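DUF4973 domain-containing protein (Bacteroides thetaiotaomicron, PDB 4QNI) is of unknown function but, as a two-domain probable lipoprotein, probably serves as an auxiliary nutrient-binding protein. Local coordinates at residues K263-S268 / I289-Y294; I235-N240 / V247-D252; T178-K183 / Y308-T313; D131-W136 / T215-A220. One frame throughout, in Å; residues are numbered along the deposited sequence. Where two conformers were deposited one is given.

Interaction 1 of 4, residues K263-S268 / I289-Y294; sequences KDVTPS and INNVDY. With EDO (1,2-ethanediol), chain E.
Pro267 and Ser268 pack against Asn290 and Asn291 where strands 260-275 and 282-298 form a beta hairpin within the large antiparallel sheet of the C-terminal domain. The tight part is the single hydrogen-bonded pair of Ser268 and Asn290. Asn290 N donates to Ser268 O over 2.8 Å, approaching nearly along the C=O axis, while the return bond from Ser268 N to Asn290 O is longer, 3.2 Å, with its donor tilted 27° from the carbonyl plane. Beside it the Pro267 ring lays CB 3.4 Å from Asn290 O and close to Asn291 O as well, while the Pro267 carbonyl turns to Val247 of strand 244-250. With CG1 anti to the carbonyl carbon (chi1 -51°), Ile289 carries CD1 off to Phe239 while CG2 stays near Ser268 O.

The other flank is looser and wetter. Asn291, in a left-handed backbone conformation, crosses Val265 at about a right angle, its CB meeting Val265 CG2 at 3.6 Å. Polar ends here meet through water instead of directly. One water accepts from Asn291 ND2 and donates to Thr266 O, and it also bonds Ser268 OG; a second joins that same hydroxyl, at 2.9 Å, to Asn290 OD1.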
loop_
_atom_site.group_PDB
_atom_site.type_symbol
_atom_site.label_atom_id
_atom_site.label_comp_id
_atom_site.label_asym_id
_atom_site.label_seq_id
_atom_site.Cartn_x
_atom_site.Cartn_y
_atom_site.Cartn_z
ATOM N N LYS A 263 22.015 -12.097 -44.529
ATOM C CA LYS A 263 21.927 -13.314 -45.331
ATOM C C LYS A 263 22.962 -14.417 -44.958
ATOM O O LYS A 263 22.845 -15.529 -45.471
ATOM C CB LYS A 263 22.073 -12.934 -46.808
ATOM N N ASP A 264 23.935 -14.144 -44.056
ATOM C CA ASP A 264 25.006 -15.112 -43.696
ATOM C C ASP A 264 24.479 -16.419 -43.055
ATOM O O ASP A 264 24.908 -17.507 -43.457
ATOM C CB ASP A 264 26.064 -14.477 -42.756
ATOM C CG ASP A 264 26.751 -13.207 -43.259
ATOM O OD1 ASP A 264 26.747 -12.966 -44.501
ATOM O OD2 ASP A 264 27.311 -12.464 -42.417
ATOM N N VAL A 265 23.604 -16.310 -42.032
ATOM C CA VAL A 265 23.026 -17.488 -41.361
ATOM C C VAL A 265 21.515 -17.344 -41.353
ATOM O O VAL A 265 21.005 -16.232 -41.364
ATOM C CB VAL A 265 23.574 -17.786 -39.934
ATOM C CG1 VAL A 265 25.089 -18.049 -39.945
ATOM C CG2 VAL A 265 23.209 -16.679 -38.948
ATOM N N THR A 266 20.815 -18.475 -41.366
ATOM C CA THR A 266 19.363 -18.497 -41.363
ATOM C C THR A 266 18.884 -18.759 -39.923
ATOM O O THR A 266 19.425 -19.638 -39.238
ATOM C CB THR A 266 18.819 -19.507 -42.386
ATOM O OG1 THR A 266 19.325 -20.801 -42.081
ATOM C CG2 THR A 266 19.166 -19.132 -43.832
ATOM N N PRO A 267 17.914 -17.952 -39.419
ATOM C CA PRO A 267 17.446 -18.172 -38.036
ATOM C C PRO A 267 16.724 -19.513 -37.882
ATOM O O PRO A 267 16.208 -20.044 -38.859
ATOM C CB PRO A 267 16.523 -16.981 -37.755
ATOM C CG PRO A 267 16.212 -16.377 -39.076
ATOM C CD PRO A 267 17.187 -16.848 -40.088
ATOM N N SER A 268 16.712 -20.065 -36.663
ATOM C CA SER A 268 16.107 -21.362 -36.333
ATOM C C SER A 268 15.499 -21.348 -34.948
ATOM O O SER A 268 15.803 -20.475 -34.140
ATOM C CB SER A 268 17.143 -22.481 -36.420
ATOM O OG SER A 268 18.319 -22.180 -35.684
ATOM N N ILE A 289 14.700 -18.919 -30.112
ATOM C CA ILE A 289 14.922 -18.532 -31.523
ATOM C C ILE A 289 16.332 -18.021 -31.623
ATOM O O ILE A 289 16.671 -17.048 -30.969
ATOM C CB ILE A 289 13.883 -17.509 -32.101
ATOM C CG1 ILE A 289 12.421 -17.955 -31.854
ATOM C CG2 ILE A 289 14.143 -17.220 -33.607
ATOM C CD1 ILE A 289 11.404 -16.797 -32.056
ATOM N N ASN A 290 17.158 -18.675 -32.422
ATOM C CA ASN A 290 18.556 -18.305 -32.586
ATOM C C ASN A 290 18.816 -17.594 -33.883
ATOM O O ASN A 290 18.083 -17.772 -34.852
ATOM C CB ASN A 290 19.447 -19.545 -32.510
ATOM C CG ASN A 290 19.489 -20.198 -31.161
ATOM O OD1 ASN A 290 19.137 -21.367 -31.000
ATOM N ND2 ASN A 290 19.920 -19.460 -30.161
ATOM N N ASN A 291 19.905 -16.815 -33.903
ATOM C CA ASN A 291 20.440 -16.089 -35.051
ATOM C C ASN A 291 19.457 -15.105 -35.684
ATOM O O ASN A 291 19.359 -15.004 -36.911
ATOM C CB ASN A 291 21.001 -17.065 -36.107
ATOM C CG ASN A 291 22.171 -17.819 -35.562
ATOM O OD1 ASN A 291 23.105 -17.229 -35.029
ATOM N ND2 ASN A 291 22.108 -19.135 -35.610
ATOM N N VAL A 292 18.779 -14.345 -34.836
ATOM C CA VAL A 292 17.921 -13.262 -35.279
ATOM C C VAL A 292 18.918 -12.175 -35.670
ATOM O O VAL A 292 19.758 -11.806 -34.864
ATOM C CB VAL A 292 16.916 -12.820 -34.193
ATOM C CG1 VAL A 292 16.107 -11.625 -34.657
ATOM C CG2 VAL A 292 16.006 -13.969 -33.780
ATOM N N ASP A 293 18.917 -11.762 -36.918
ATOM C CA ASP A 293 19.869 -10.779 -37.391
ATOM C C ASP A 293 19.231 -9.941 -38.503
ATOM O O ASP A 293 19.085 -10.410 -39.636
ATOM C CB ASP A 293 21.169 -11.495 -37.887
ATOM C CG ASP A 293 22.360 -10.578 -38.073
ATOM O OD1 ASP A 293 22.155 -9.352 -38.209
ATOM O OD2 ASP A 293 23.478 -11.087 -38.181
ATOM N N TYR A 294 18.836 -8.717 -38.174
ATOM C CA TYR A 294 18.246 -7.822 -39.163
ATOM C C TYR A 294 18.538 -6.344 -38.842
ATOM O O TYR A 294 18.949 -5.967 -37.726
ATOM C CB TYR A 294 16.727 -8.066 -39.350
ATOM C CG TYR A 294 15.867 -7.704 -38.163
ATOM C CD1 TYR A 294 15.388 -6.404 -37.993
ATOM C CD2 TYR A 294 15.445 -8.673 -37.264
ATOM C CE1 TYR A 294 14.574 -6.066 -36.910
ATOM C CE2 TYR A 294 14.650 -8.346 -36.163
ATOM C CZ TYR A 294 14.197 -7.044 -36.005
ATOM O OH TYR A 294 13.392 -6.718 -34.947
HETATM C C1 EDO E . 12.468 -9.023 -32.107
HETATM O O1 EDO E . 12.625 -8.655 -33.463
HETATM C C2 EDO E . 13.672 -8.574 -31.300
HETATM O O2 EDO E . 13.678 -7.164 -31.181
HETATM O O HOH W 1 20.224 -20.793 -36.825
HETATM O O HOH W 2 18.190 -23.450 -33.054
#

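Interaction 2 of 4, residues I235-N240 / V247-D252; sequences IKFAFN and VTISCD
Val247, inside the returning strand of a tight antiparallel beta hairpin, 234-240 with 244-250, sets its two methyls against two aromatic neighbours. CG1, anti to the backbone N (chi1 176°), reaches Phe237 CD2, while CG2 lies alongside Phe239, 4.1 Å from CD2; both rings are met obliquely. Thr248 follows on the other face, paired with Ala238 through two backbone bonds, Thr248 N to Ala238 O being 2.9 Å. Its hydroxyl OG1 accepts a nearly straight bond from Asn240 ND2, 2.9 Å away and within the amide plane, and ND2 also bonds Ser246 OG, earlier on the same strand as Thr248.

Ile249 returns to the buried face. Its CG1-CD1 arm runs side by side with the Phe237 ring, CD1 being 3.6 Å from CE2, while CG2 meets Ile235 CG2 at 3.5 Å; Leu261, Pro267 and Val292 close round it. An alanine here is likely to leave a gap beside Phe237 and deprive the Ile235 methyl of its partner. Ser250 again makes the hydrogen-bonded pair, with Lys236, and its OG sits near Lys236 CB. Cys251 places SG against Ile235 CD1. At the exposed end Lys236, bent at chi3 (67°), crosses the Asp252 carboxylate in a long salt bridge, with NZ 3.7 Å from OD1.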
loop_
_atom_site.group_PDB
_atom_site.type_symbol
_atom_site.label_atom_id
_atom_site.label_comp_id
_atom_site.label_asym_id
_atom_site.label_seq_id
_atom_site.Cartn_x
_atom_site.Cartn_y
_atom_site.Cartn_z
ATOM N N ILE A 235 7.572 -7.010 -37.567
ATOM C CA ILE A 235 8.514 -8.017 -38.059
ATOM C C ILE A 235 7.875 -9.406 -37.854
ATOM O O ILE A 235 7.654 -9.822 -36.722
ATOM C CB ILE A 235 9.907 -7.889 -37.358
ATOM C CG1 ILE A 235 10.490 -6.448 -37.426
ATOM C CG2 ILE A 235 10.892 -8.943 -37.885
ATOM C CD1 ILE A 235 10.582 -5.718 -38.874
ATOM N N LYS A 236 7.585 -10.103 -38.956
ATOM C CA LYS A 236 6.936 -11.415 -38.956
ATOM C C LYS A 236 7.911 -12.529 -38.734
ATOM O O LYS A 236 8.989 -12.524 -39.329
ATOM C CB LYS A 236 6.201 -11.657 -40.282
ATOM C CG LYS A 236 4.952 -10.800 -40.475
ATOM C CD LYS A 236 4.405 -10.876 -41.914
ATOM C CE LYS A 236 3.844 -12.227 -42.327
ATOM N NZ LYS A 236 3.567 -12.304 -43.793
ATOM N N PHE A 237 7.527 -13.502 -37.878
ATOM C CA PHE A 237 8.305 -14.719 -37.574
ATOM C C PHE A 237 7.459 -15.949 -37.887
ATOM O O PHE A 237 6.433 -16.185 -37.237
ATOM C CB PHE A 237 8.777 -14.747 -36.112
ATOM C CG PHE A 237 9.832 -13.723 -35.754
ATOM C CD1 PHE A 237 9.487 -12.390 -35.533
ATOM C CD2 PHE A 237 11.154 -14.111 -35.525
ATOM C CE1 PHE A 237 10.463 -11.447 -35.175
ATOM C CE2 PHE A 237 12.126 -13.169 -35.142
ATOM C CZ PHE A 237 11.783 -11.840 -35.013
ATOM N N ALA A 238 7.861 -16.693 -38.917
ATOM C CA ALA A 238 7.161 -17.900 -39.376
ATOM C C ALA A 238 7.995 -19.100 -38.977
ATOM O O ALA A 238 9.155 -19.149 -39.332
ATOM C CB ALA A 238 6.947 -17.849 -40.890
ATOM N N PHE A 239 7.421 -20.042 -38.214
ATOM C CA PHE A 239 8.097 -21.238 -37.681
ATOM C C PHE A 239 7.911 -22.360 -38.649
ATOM O O PHE A 239 6.795 -22.816 -38.823
ATOM C CB PHE A 239 7.536 -21.582 -36.274
ATOM C CG PHE A 239 7.803 -20.447 -35.307
ATOM C CD1 PHE A 239 6.964 -19.337 -35.258
ATOM C CD2 PHE A 239 8.918 -20.474 -34.469
ATOM C CE1 PHE A 239 7.259 -18.258 -34.420
ATOM C CE2 PHE A 239 9.211 -19.400 -33.628
ATOM C CZ PHE A 239 8.374 -18.297 -33.601
ATOM N N ASN A 240 8.978 -22.770 -39.330
ATOM C CA ASN A 240 8.923 -23.796 -40.382
ATOM C C ASN A 240 9.217 -25.184 -39.822
ATOM O O ASN A 240 10.134 -25.878 -40.275
ATOM C CB ASN A 240 9.890 -23.425 -41.502
ATOM C CG ASN A 240 9.616 -22.063 -42.080
ATOM O OD1 ASN A 240 8.475 -21.711 -42.392
ATOM N ND2 ASN A 240 10.651 -21.265 -42.222
ATOM N N VAL A 247 13.310 -20.436 -39.163
ATOM C CA VAL A 247 12.359 -19.340 -38.992
ATOM C C VAL A 247 12.497 -18.422 -40.233
ATOM O O VAL A 247 13.615 -18.144 -40.685
ATOM C CB VAL A 247 12.553 -18.583 -37.643
ATOM C CG1 VAL A 247 11.619 -17.370 -37.525
ATOM C CG2 VAL A 247 12.350 -19.522 -36.445
ATOM N N THR A 248 11.366 -18.003 -40.815
ATOM C CA THR A 248 11.360 -17.030 -41.902
ATOM C C THR A 248 11.025 -15.682 -41.276
ATOM O O THR A 248 9.937 -15.506 -40.721
ATOM C CB THR A 248 10.395 -17.421 -43.019
ATOM O OG1 THR A 248 10.775 -18.712 -43.510
ATOM C CG2 THR A 248 10.362 -16.370 -44.179
ATOM N N ILE A 249 11.980 -14.753 -41.317
ATOM C CA ILE A 249 11.796 -13.408 -40.792
ATOM C C ILE A 249 11.495 -12.491 -41.964
ATOM O O ILE A 249 12.274 -12.429 -42.908
ATOM C CB ILE A 249 13.003 -12.911 -39.952
ATOM C CG1 ILE A 249 13.268 -13.821 -38.729
ATOM C CG2 ILE A 249 12.769 -11.469 -39.516
ATOM C CD1 ILE A 249 14.535 -13.400 -37.837
ATOM N N SER A 250 10.366 -11.801 -41.925
ATOM C CA SER A 250 10.019 -10.891 -43.004
ATOM C C SER A 250 9.325 -9.638 -42.469
ATOM O O SER A 250 9.011 -9.525 -41.273
ATOM C CB SER A 250 9.138 -11.585 -44.040
ATOM O OG SER A 250 7.949 -12.057 -43.437
ATOM N N CYS A 251 9.130 -8.685 -43.381
ATOM C CA CYS A 251 8.500 -7.405 -43.129
ATOM C C CYS A 251 7.701 -7.033 -44.355
ATOM O O CYS A 251 8.277 -6.917 -45.434
ATOM C CB CYS A 251 9.556 -6.360 -42.798
ATOM S SG CYS A 251 8.880 -4.742 -42.399
ATOM N N ASP A 252 6.376 -6.868 -44.204
ATOM C CA ASP A 252 5.478 -6.553 -45.322
ATOM C C ASP A 252 5.715 -5.147 -45.894
ATOM O O ASP A 252 5.456 -4.943 -47.079
ATOM C CB ASP A 252 4.013 -6.749 -44.917
ATOM C CG ASP A 252 3.600 -8.210 -44.832
ATOM O OD1 ASP A 252 4.262 -9.059 -45.483
ATOM O OD2 ASP A 252 2.592 -8.504 -44.154
#

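Interaction 3 of 4, residues T178-K183 / Y308-T313; sequences TGITNK and YHVKGT
Ile180 lays its CD1 over the backbone of Gly312, 3.5 Å from Gly312 C, while its CG2 branch, anti to the backbone N, crosses Val310 CG1 at 3.8 Å. Cut back to alanine, the side chain would lose both methyls, probably leaving the Gly312 backbone and Val310 CG1 without their cover. Gly312 adopts phi 134°, where a CB would press on the preceding carbonyl O and also strike Gly179 O. The Gly179 carbonyl accepts from Thr313 N at 3.0 Å, from well above its plane. Farther along, Asn182 lies beside Val310, its OD1 3.4 Å from CG2, and its ND2 is held by Ile201 O. Lys183 and His309 exchange two nearly straight backbone bonds, the shorter from His309 N to Lys183 O at 2.7 Å. The His309 ring leads away, NE2 bonded to Asp293 and ND1 to Glu196, and a water links Thr181 OG1 to His309 O. Strands 180-188 and 306-321 thus form a long-range antiparallel pair of the C-terminal sheet, with a corner at Gly312.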
loop_
_atom_site.group_PDB
_atom_site.type_symbol
_atom_site.label_atom_id
_atom_site.label_comp_id
_atom_site.label_asym_id
_atom_site.label_seq_id
_atom_site.Cartn_x
_atom_site.Cartn_y
_atom_site.Cartn_z
ATOM N N THR A 178 16.590 -10.237 -23.270
ATOM C CA THR A 178 17.941 -10.266 -22.676
ATOM C C THR A 178 19.050 -10.662 -23.704
ATOM O O THR A 178 20.160 -10.117 -23.631
ATOM C CB THR A 178 17.886 -11.203 -21.459
ATOM O OG1 THR A 178 17.169 -10.511 -20.424
ATOM C CG2 THR A 178 19.240 -11.616 -20.946
ATOM N N GLY A 179 18.752 -11.597 -24.616
ATOM C CA GLY A 179 19.710 -12.052 -25.620
ATOM C C GLY A 179 19.676 -11.279 -26.927
ATOM O O GLY A 179 20.358 -11.649 -27.880
ATOM N N ILE A 180 18.893 -10.199 -26.996
ATOM C CA ILE A 180 18.806 -9.383 -28.199
ATOM C C ILE A 180 19.519 -8.084 -27.967
ATOM O O ILE A 180 19.213 -7.404 -26.985
ATOM C CB ILE A 180 17.328 -9.131 -28.639
ATOM C CG1 ILE A 180 16.638 -10.422 -29.142
ATOM C CG2 ILE A 180 17.254 -8.016 -29.703
ATOM C CD1 ILE A 180 17.218 -11.019 -30.434
ATOM N N THR A 181 20.432 -7.707 -28.876
ATOM C CA THR A 181 21.071 -6.396 -28.791
ATOM C C THR A 181 20.463 -5.496 -29.869
ATOM O O THR A 181 19.979 -5.990 -30.910
ATOM C CB THR A 181 22.609 -6.436 -28.869
ATOM O OG1 THR A 181 23.049 -7.000 -30.107
ATOM C CG2 THR A 181 23.246 -7.128 -27.678
ATOM N N ASN A 182 20.442 -4.183 -29.584
ATOM C CA ASN A 182 19.999 -3.133 -30.497
ATOM C C ASN A 182 21.125 -2.128 -30.603
ATOM O O ASN A 182 21.427 -1.426 -29.630
ATOM C CB ASN A 182 18.696 -2.471 -30.015
ATOM C CG ASN A 182 17.496 -3.371 -30.038
ATOM O OD1 ASN A 182 16.809 -3.485 -31.037
ATOM N ND2 ASN A 182 17.214 -4.038 -28.944
ATOM N N LYS A 183 21.797 -2.102 -31.753
ATOM C CA LYS A 183 22.901 -1.184 -31.996
ATOM C C LYS A 183 22.518 -0.248 -33.132
ATOM O O LYS A 183 21.664 -0.612 -33.927
ATOM C CB LYS A 183 24.195 -1.965 -32.311
ATOM C CG LYS A 183 24.753 -2.698 -31.097
ATOM C CD LYS A 183 25.801 -3.701 -31.496
ATOM C CE LYS A 183 26.488 -4.299 -30.294
ATOM N NZ LYS A 183 27.965 -4.274 -30.456
ATOM N N TYR A 308 18.853 0.816 -37.046
ATOM C CA TYR A 308 19.171 -0.145 -35.994
ATOM C C TYR A 308 19.578 -1.482 -36.531
ATOM O O TYR A 308 19.048 -1.922 -37.551
ATOM C CB TYR A 308 17.968 -0.357 -35.075
ATOM C CG TYR A 308 17.702 0.805 -34.153
ATOM C CD1 TYR A 308 18.430 0.967 -32.980
ATOM C CD2 TYR A 308 16.706 1.733 -34.442
ATOM C CE1 TYR A 308 18.176 2.021 -32.113
ATOM C CE2 TYR A 308 16.445 2.797 -33.583
ATOM C CZ TYR A 308 17.184 2.937 -32.417
ATOM O OH TYR A 308 16.952 3.974 -31.544
ATOM N N HIS A 309 20.520 -2.131 -35.827
ATOM C CA HIS A 309 20.934 -3.499 -36.035
ATOM C C HIS A 309 20.424 -4.305 -34.838
ATOM O O HIS A 309 20.871 -4.101 -33.709
ATOM C CB HIS A 309 22.450 -3.645 -36.242
ATOM C CG HIS A 309 22.878 -5.032 -36.645
ATOM N ND1 HIS A 309 24.217 -5.367 -36.753
ATOM C CD2 HIS A 309 22.133 -6.121 -36.965
ATOM C CE1 HIS A 309 24.243 -6.639 -37.127
ATOM N NE2 HIS A 309 23.013 -7.136 -37.259
ATOM N N VAL A 310 19.446 -5.170 -35.087
ATOM C CA VAL A 310 18.803 -6.041 -34.091
ATOM C C VAL A 310 19.387 -7.429 -34.289
ATOM O O VAL A 310 19.334 -7.948 -35.408
ATOM C CB VAL A 310 17.264 -6.003 -34.279
ATOM C CG1 VAL A 310 16.545 -6.873 -33.248
ATOM C CG2 VAL A 310 16.754 -4.559 -34.258
ATOM N N LYS A 311 19.974 -8.023 -33.226
ATOM C CA LYS A 311 20.658 -9.304 -33.358
ATOM C C LYS A 311 20.684 -10.104 -32.052
ATOM O O LYS A 311 20.806 -9.521 -30.975
ATOM C CB LYS A 311 22.101 -9.037 -33.828
ATOM C CG LYS A 311 22.921 -10.244 -34.210
ATOM C CD LYS A 311 24.291 -9.796 -34.599
ATOM C CE LYS A 311 25.241 -10.937 -34.835
ATOM N NZ LYS A 311 26.578 -10.440 -35.278
ATOM N N GLY A 312 20.611 -11.436 -32.172
ATOM C CA GLY A 312 20.665 -12.321 -31.028
ATOM C C GLY A 312 19.647 -13.438 -30.962
ATOM O O GLY A 312 19.170 -13.968 -31.981
ATOM N N THR A 313 19.354 -13.815 -29.711
ATOM C CA THR A 313 18.472 -14.903 -29.329
ATOM C C THR A 313 17.263 -14.371 -28.607
ATOM O O THR A 313 17.392 -13.506 -27.736
ATOM C CB THR A 313 19.247 -15.878 -28.401
ATOM O OG1 THR A 313 20.432 -16.276 -29.049
ATOM C CG2 THR A 313 18.445 -17.146 -28.014
HETATM O O HOH W 3 16.365 -12.899 -25.316
HETATM O O HOH W 4 22.801 -5.650 -32.414
#

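Interaction 4 of 4, residues D131-W136 / T215-A220; sequences DMSEKW and TIFTYA. With EDO (1,2-ethanediol), chain E.
The interface between the two domains is bridged here by a turn of the N-terminal domain, whose Met132 and Ser133 touch the aromatic side chains of Phe217 and Tyr219. Ser133 does most of the touching. Its OG approaches the edge of the Tyr219 ring and makes a weak hydrogen bond, 3.3 Å, to Tyr219 OH, with either hydroxyl able to donate. A water bridges the two sides, donating to Met132 O at 2.9 Å and bonding Tyr219 OH at 2.7 Å. The Phe217 ring presents its edge to the turn, with CZ 3.8 Å from Ser133 N; selenomethionine Met132 adds CB, 3.9 Å from Phe217 CE2, before its chain bends away at chi2 (-65°) toward Phe166 and Pro167.

The motif on the first side is a type I beta turn from Asp131 to Glu134, leading into strand 135-142. On the second, residues 215-219 form a strand of the C-terminal sheet; Phe217 points toward the turn, while Tyr219 starts out to one side and brings its OH in. Phe217 CE1 lies over one face of the Tyr219 ring, 3.7 Å above its plane. Glu134 OE1 forms a salt bridge with Arg231, and Lys234 makes a cation-pi contact with Phe217.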
loop_
_atom_site.group_PDB
_atom_site.type_symbol
_atom_site.label_atom_id
_atom_site.label_comp_id
_atom_site.label_asym_id
_atom_site.label_seq_id
_atom_site.Cartn_x
_atom_site.Cartn_y
_atom_site.Cartn_z
ATOM N N ASP A 131 -5.347 -8.388 -36.694
ATOM C CA ASP A 131 -4.154 -7.570 -36.644
ATOM C C ASP A 131 -3.981 -7.204 -35.182
ATOM O O ASP A 131 -4.740 -6.390 -34.647
ATOM C CB ASP A 131 -4.283 -6.324 -37.553
ATOM C CG ASP A 131 -2.979 -5.537 -37.699
ATOM O OD1 ASP A 131 -2.091 -5.675 -36.822
ATOM O OD2 ASP A 131 -2.827 -4.821 -38.703
HETATM N N MSE A 132 -3.035 -7.856 -34.514
HETATM C CA MSE A 132 -2.802 -7.667 -33.085
HETATM C C MSE A 132 -2.130 -6.312 -32.761
HETATM O O MSE A 132 -1.979 -5.977 -31.576
HETATM C CB MSE A 132 -2.032 -8.856 -32.494
HETATM C CG MSE A 132 -2.888 -10.134 -32.412
HETATM SE SE MSE A 132 -4.394 -9.934 -31.156
HETATM C CE MSE A 132 -3.405 -9.892 -29.510
ATOM N N SER A 133 -1.836 -5.504 -33.811
ATOM C CA SER A 133 -1.317 -4.125 -33.728
ATOM C C SER A 133 -2.335 -3.247 -33.040
ATOM O O SER A 133 -1.986 -2.279 -32.370
ATOM C CB SER A 133 -1.047 -3.574 -35.120
ATOM O OG SER A 133 0.341 -3.679 -35.335
ATOM N N GLU A 134 -3.609 -3.582 -33.251
ATOM C CA GLU A 134 -4.748 -2.981 -32.576
ATOM C C GLU A 134 -4.767 -3.642 -31.240
ATOM O O GLU A 134 -4.624 -4.868 -31.165
ATOM C CB GLU A 134 -6.060 -3.247 -33.357
ATOM C CG GLU A 134 -6.016 -2.974 -34.849
ATOM C CD GLU A 134 -5.742 -1.543 -35.266
ATOM O OE1 GLU A 134 -6.196 -0.608 -34.566
ATOM O OE2 GLU A 134 -5.047 -1.360 -36.291
ATOM N N LYS A 135 -4.863 -2.884 -30.173
ATOM C CA LYS A 135 -4.825 -3.497 -28.839
ATOM C C LYS A 135 -6.263 -3.945 -28.531
ATOM O O LYS A 135 -6.988 -3.270 -27.799
ATOM C CB LYS A 135 -4.243 -2.479 -27.833
ATOM C CG LYS A 135 -2.782 -2.059 -28.151
ATOM C CD LYS A 135 -2.377 -0.680 -27.575
ATOM C CE LYS A 135 -2.522 -0.554 -26.073
ATOM N NZ LYS A 135 -1.862 0.685 -25.577
ATOM N N TRP A 136 -6.707 -5.027 -29.223
ATOM C CA TRP A 136 -8.080 -5.537 -29.183
ATOM C C TRP A 136 -8.505 -5.896 -27.775
ATOM O O TRP A 136 -7.831 -6.657 -27.092
ATOM C CB TRP A 136 -8.276 -6.734 -30.116
ATOM C CG TRP A 136 -8.194 -6.380 -31.584
ATOM C CD1 TRP A 136 -7.224 -6.762 -32.462
ATOM C CD2 TRP A 136 -9.112 -5.559 -32.331
ATOM N NE1 TRP A 136 -7.510 -6.277 -33.720
ATOM C CE2 TRP A 136 -8.659 -5.534 -33.666
ATOM C CE3 TRP A 136 -10.307 -4.885 -32.013
ATOM C CZ2 TRP A 136 -9.342 -4.837 -34.679
ATOM C CZ3 TRP A 136 -10.981 -4.198 -33.014
ATOM C CH2 TRP A 136 -10.497 -4.176 -34.327
ATOM N N THR A 215 2.849 -18.516 -37.045
ATOM C CA THR A 215 3.396 -17.188 -37.275
ATOM C C THR A 215 3.035 -16.243 -36.154
ATOM O O THR A 215 1.891 -16.183 -35.698
ATOM C CB THR A 215 2.895 -16.597 -38.635
ATOM O OG1 THR A 215 2.743 -17.620 -39.618
ATOM C CG2 THR A 215 3.777 -15.497 -39.173
ATOM N N ILE A 216 4.014 -15.447 -35.779
ATOM C CA ILE A 216 3.857 -14.355 -34.823
ATOM C C ILE A 216 4.415 -13.112 -35.490
ATOM O O ILE A 216 5.034 -13.199 -36.570
ATOM C CB ILE A 216 4.590 -14.660 -33.455
ATOM C CG1 ILE A 216 6.124 -14.789 -33.610
ATOM C CG2 ILE A 216 3.987 -15.876 -32.725
ATOM C CD1 ILE A 216 6.934 -14.757 -32.223
ATOM N N PHE A 217 4.277 -11.973 -34.818
ATOM C CA PHE A 217 5.052 -10.804 -35.176
ATOM C C PHE A 217 5.580 -10.162 -33.871
ATOM O O PHE A 217 5.026 -10.374 -32.782
ATOM C CB PHE A 217 4.331 -9.788 -36.107
ATOM C CG PHE A 217 3.363 -8.863 -35.408
ATOM C CD1 PHE A 217 3.815 -7.719 -34.756
ATOM C CD2 PHE A 217 1.996 -9.142 -35.395
ATOM C CE1 PHE A 217 2.929 -6.892 -34.083
ATOM C CE2 PHE A 217 1.113 -8.321 -34.714
ATOM C CZ PHE A 217 1.583 -7.201 -34.063
ATOM N N THR A 218 6.680 -9.422 -33.990
ATOM C CA THR A 218 7.185 -8.559 -32.923
ATOM C C THR A 218 7.256 -7.166 -33.544
ATOM O O THR A 218 7.306 -7.048 -34.781
ATOM C CB THR A 218 8.571 -8.995 -32.375
ATOM O OG1 THR A 218 9.587 -8.591 -33.301
ATOM C CG2 THR A 218 8.686 -10.508 -31.973
ATOM N N TYR A 219 7.296 -6.121 -32.742
ATOM C CA TYR A 219 7.630 -4.829 -33.312
ATOM C C TYR A 219 9.164 -4.818 -33.549
ATOM O O TYR A 219 9.892 -5.557 -32.879
ATOM C CB TYR A 219 7.170 -3.661 -32.432
ATOM C CG TYR A 219 5.663 -3.570 -32.365
ATOM C CD1 TYR A 219 4.919 -3.198 -33.480
ATOM C CD2 TYR A 219 4.978 -3.909 -31.203
ATOM C CE1 TYR A 219 3.531 -3.208 -33.452
ATOM C CE2 TYR A 219 3.590 -3.874 -31.150
ATOM C CZ TYR A 219 2.870 -3.527 -32.279
ATOM O OH TYR A 219 1.507 -3.465 -32.230
ATOM N N ALA A 220 9.630 -4.046 -34.546
ATOM C CA ALA A 220 11.049 -3.946 -34.879
ATOM C C ALA A 220 11.852 -3.349 -33.723
ATOM O O ALA A 220 11.460 -2.331 -33.156
ATOM C CB ALA A 220 11.228 -3.117 -36.146
HETATM C C1 EDO E . 12.468 -9.023 -32.107
HETATM O O1 EDO E . 12.625 -8.655 -33.463
HETATM C C2 EDO E . 13.672 -8.574 -31.300
HETATM O O2 EDO E . 13.678 -7.164 -31.181
HETATM O O HOH W 5 -0.084 -4.279 -30.202
#

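Interactions 1, 2 and 3 belong to one antiparallel sheet of the C-terminal domain, whereas interaction 4 ties that sheet to the N-terminal domain. Interactions 1 and 2 are local hairpins sharing a border, where Pro267 O probably accepts from Val247 N; interaction 3 closes a much longer loop, and Asp293 OD1 probably bonds His309 NE2 between it and interaction 1. Interaction 1 lies at the surface and relies on few backbone bonds plus water, while 2 and 3 are partly buried and combine regular strand pairing with apolar side chains. Interaction 4 is buried, lacks backbone pairing, and depends on aromatic rings, a weak hydroxyl bond and one water. An ethanediol touches both Tyr294 and Thr218.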